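Local coordinates for uncharacterized protein Q99UF4 (Staphylococcus aureus, PDB 3B2N) that probably acts as a DNA-binding response regulator of the LuxR family, its CheY-like receiver domain relaying a phosphorylation signal to transcription, at residues K43-Y48 against A69-K74. Sequence-based numbering, arbitrary orientation.
Sequences KLIEEY and AEIRKK
In the CheY-like receiver fold, a parallel five-stranded sheet sandwiched between helices, helices 38-48 and 64-73 are neighbours on one side of the sheet, and I45 meets I71 where they pack. The two backbones stay 8.8 Å apart from CA to CA at this pair, and the isoleucines span the gap with their longer branches, CD1 of I45 lying 4.1 Å from CD1 of I71. The side chains run at about a right angle to each other, and they touch through these methyl ends. Both are buried: I45 reaches the sheet through I7 of strand 4-9 and also rests on I78, while I71 packs on M42 and L76. Isoleucine, branched and wholly apolar, suits these buried positions.

Above this pair, toward solvent, the contact turns into a salt-bridge network of E46, E70 and K74. E46, with CG anti to its carbonyl carbon (chi1 -67°) and the chain extended beyond, holds its carboxylate out to K74, the residue just past the end of helix 64-73. The long lysine bends at its outer torsions, chi3 149° and chi4 114°, which swings NZ within reach of two carboxylates. NZ of K74 forms a salt bridge within its own segment to OE2 of E70 at 2.6 Å, one helical turn earlier. These two glutamates bring like charges close, OE1 of E46 being 3.9 Å from OE2 of E70, a proximity that the shared ammonium probably offsets. Across to helix 38-48, K74 NZ donates a hydrogen-bonded salt bridge to E46 OE1 at 2.8 Å, reaching that oxygen nearly along its C-O axis.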
loop_
_atom_site.group_PDB
_atom_site.type_symbol
_atom_site.label_atom_id
_atom_site.label_comp_id
_atom_site.label_asym_id
_atom_site.label_seq_id
_atom_site.Cartn_x
_atom_site.Cartn_y
_atom_site.Cartn_z
ATOM N N LYS A 43 -12.039 5.003 -0.256
ATOM C CA LYS A 43 -12.644 6.287 -0.552
ATOM C C LYS A 43 -11.588 7.343 -0.901
ATOM O O LYS A 43 -11.724 8.046 -1.892
ATOM C CB LYS A 43 -13.562 6.783 0.594
ATOM C CG LYS A 43 -14.748 5.870 1.033
ATOM C CD LYS A 43 -15.439 5.032 -0.078
ATOM C CE LYS A 43 -16.176 5.856 -1.177
ATOM N NZ LYS A 43 -17.632 6.191 -0.917
ATOM N N LEU A 44 -10.535 7.444 -0.095
ATOM C CA LEU A 44 -9.412 8.345 -0.391
ATOM C C LEU A 44 -8.805 8.045 -1.773
ATOM O O LEU A 44 -8.567 8.946 -2.563
ATOM C CB LEU A 44 -8.342 8.242 0.701
ATOM C CG LEU A 44 -8.796 8.780 2.053
ATOM C CD1 LEU A 44 -8.011 8.169 3.191
ATOM C CD2 LEU A 44 -8.680 10.289 2.059
ATOM N N ILE A 45 -8.568 6.777 -2.054
ATOM C CA ILE A 45 -8.043 6.361 -3.354
ATOM C C ILE A 45 -8.914 6.853 -4.527
ATOM O O ILE A 45 -8.403 7.427 -5.488
ATOM C CB ILE A 45 -7.833 4.817 -3.376
ATOM C CG1 ILE A 45 -6.699 4.417 -2.418
ATOM C CG2 ILE A 45 -7.544 4.262 -4.785
ATOM C CD1 ILE A 45 -6.703 2.917 -2.071
ATOM N N GLU A 46 -10.226 6.653 -4.445
ATOM C CA GLU A 46 -11.122 7.136 -5.510
ATOM C C GLU A 46 -11.167 8.669 -5.577
ATOM O O GLU A 46 -11.187 9.242 -6.660
ATOM C CB GLU A 46 -12.536 6.556 -5.373
ATOM C CG GLU A 46 -12.587 5.070 -5.598
ATOM C CD GLU A 46 -13.909 4.449 -5.178
ATOM O OE1 GLU A 46 -14.339 3.487 -5.862
ATOM O OE2 GLU A 46 -14.517 4.919 -4.175
ATOM N N GLU A 47 -11.170 9.323 -4.424
ATOM C CA GLU A 47 -11.103 10.771 -4.384
ATOM C C GLU A 47 -9.805 11.318 -5.005
ATOM O O GLU A 47 -9.875 12.229 -5.845
ATOM C CB GLU A 47 -11.281 11.309 -2.955
ATOM C CG GLU A 47 -11.298 12.838 -2.851
ATOM C CD GLU A 47 -11.062 13.366 -1.427
ATOM O OE1 GLU A 47 -11.072 14.607 -1.245
ATOM O OE2 GLU A 47 -10.871 12.559 -0.484
ATOM N N TYR A 48 -8.642 10.778 -4.602
ATOM C CA TYR A 48 -7.340 11.399 -4.957
ATOM C C TYR A 48 -6.604 10.800 -6.163
ATOM O O TYR A 48 -5.671 11.425 -6.677
ATOM C CB TYR A 48 -6.370 11.422 -3.769
ATOM C CG TYR A 48 -6.730 12.381 -2.670
ATOM C CD1 TYR A 48 -6.496 13.757 -2.811
ATOM C CD2 TYR A 48 -7.294 11.915 -1.467
ATOM C CE1 TYR A 48 -6.834 14.648 -1.787
ATOM C CE2 TYR A 48 -7.639 12.774 -0.450
ATOM C CZ TYR A 48 -7.402 14.149 -0.599
ATOM O OH TYR A 48 -7.735 15.020 0.424
ATOM N N ALA A 69 -8.395 -5.941 -4.469
ATOM C CA ALA A 69 -9.382 -6.541 -5.366
ATOM C C ALA A 69 -10.277 -5.488 -6.000
ATOM O O ALA A 69 -10.589 -5.579 -7.191
ATOM C CB ALA A 69 -10.221 -7.636 -4.669
ATOM N N GLU A 70 -10.680 -4.475 -5.220
ATOM C CA GLU A 70 -11.621 -3.488 -5.769
ATOM C C GLU A 70 -10.950 -2.572 -6.776
ATOM O O GLU A 70 -11.557 -2.205 -7.783
ATOM C CB GLU A 70 -12.286 -2.647 -4.670
ATOM C CG GLU A 70 -13.530 -1.938 -5.161
ATOM C CD GLU A 70 -14.211 -1.157 -4.068
ATOM O OE1 GLU A 70 -14.218 -1.631 -2.904
ATOM O OE2 GLU A 70 -14.750 -0.065 -4.370
ATOM N N ILE A 71 -9.704 -2.185 -6.498
ATOM C CA ILE A 71 -8.912 -1.364 -7.448
ATOM C C ILE A 71 -8.785 -2.108 -8.788
ATOM O O ILE A 71 -8.848 -1.488 -9.885
ATOM C CB ILE A 71 -7.507 -1.086 -6.852
ATOM C CG1 ILE A 71 -7.628 -0.169 -5.648
ATOM C CG2 ILE A 71 -6.518 -0.427 -7.881
ATOM C CD1 ILE A 71 -6.333 -0.105 -4.833
ATOM N N ARG A 72 -8.609 -3.430 -8.713
ATOM C CA ARG A 72 -8.453 -4.204 -9.953
ATOM C C ARG A 72 -9.791 -4.379 -10.668
ATOM O O ARG A 72 -9.849 -4.172 -11.854
ATOM C CB ARG A 72 -7.769 -5.550 -9.720
ATOM C CG ARG A 72 -6.352 -5.395 -9.192
ATOM C CD ARG A 72 -5.389 -4.737 -10.153
ATOM N NE ARG A 72 -4.014 -4.755 -9.648
ATOM C CZ ARG A 72 -3.237 -3.680 -9.537
ATOM N NH1 ARG A 72 -2.009 -3.807 -9.051
ATOM N NH2 ARG A 72 -3.684 -2.478 -9.924
ATOM N N LYS A 73 -10.863 -4.694 -9.938
ATOM C CA LYS A 73 -12.199 -4.799 -10.540
ATOM C C LYS A 73 -12.505 -3.535 -11.339
ATOM O O LYS A 73 -13.053 -3.608 -12.437
ATOM C CB LYS A 73 -13.297 -5.052 -9.481
ATOM C CG LYS A 73 -13.179 -6.394 -8.690
ATOM C CD LYS A 73 -13.651 -7.675 -9.452
ATOM C CE LYS A 73 -13.422 -8.963 -8.593
ATOM N NZ LYS A 73 -13.716 -10.303 -9.259
ATOM N N LYS A 74 -12.105 -2.381 -10.818
ATOM C CA LYS A 74 -12.430 -1.106 -11.453
ATOM C C LYS A 74 -11.389 -0.625 -12.434
ATOM O O LYS A 74 -11.512 0.478 -12.958
ATOM C CB LYS A 74 -12.613 -0.015 -10.410
ATOM C CG LYS A 74 -13.748 -0.236 -9.458
ATOM C CD LYS A 74 -13.823 0.957 -8.552
ATOM C CE LYS A 74 -15.248 1.226 -8.103
ATOM N NZ LYS A 74 -15.353 1.005 -6.638
#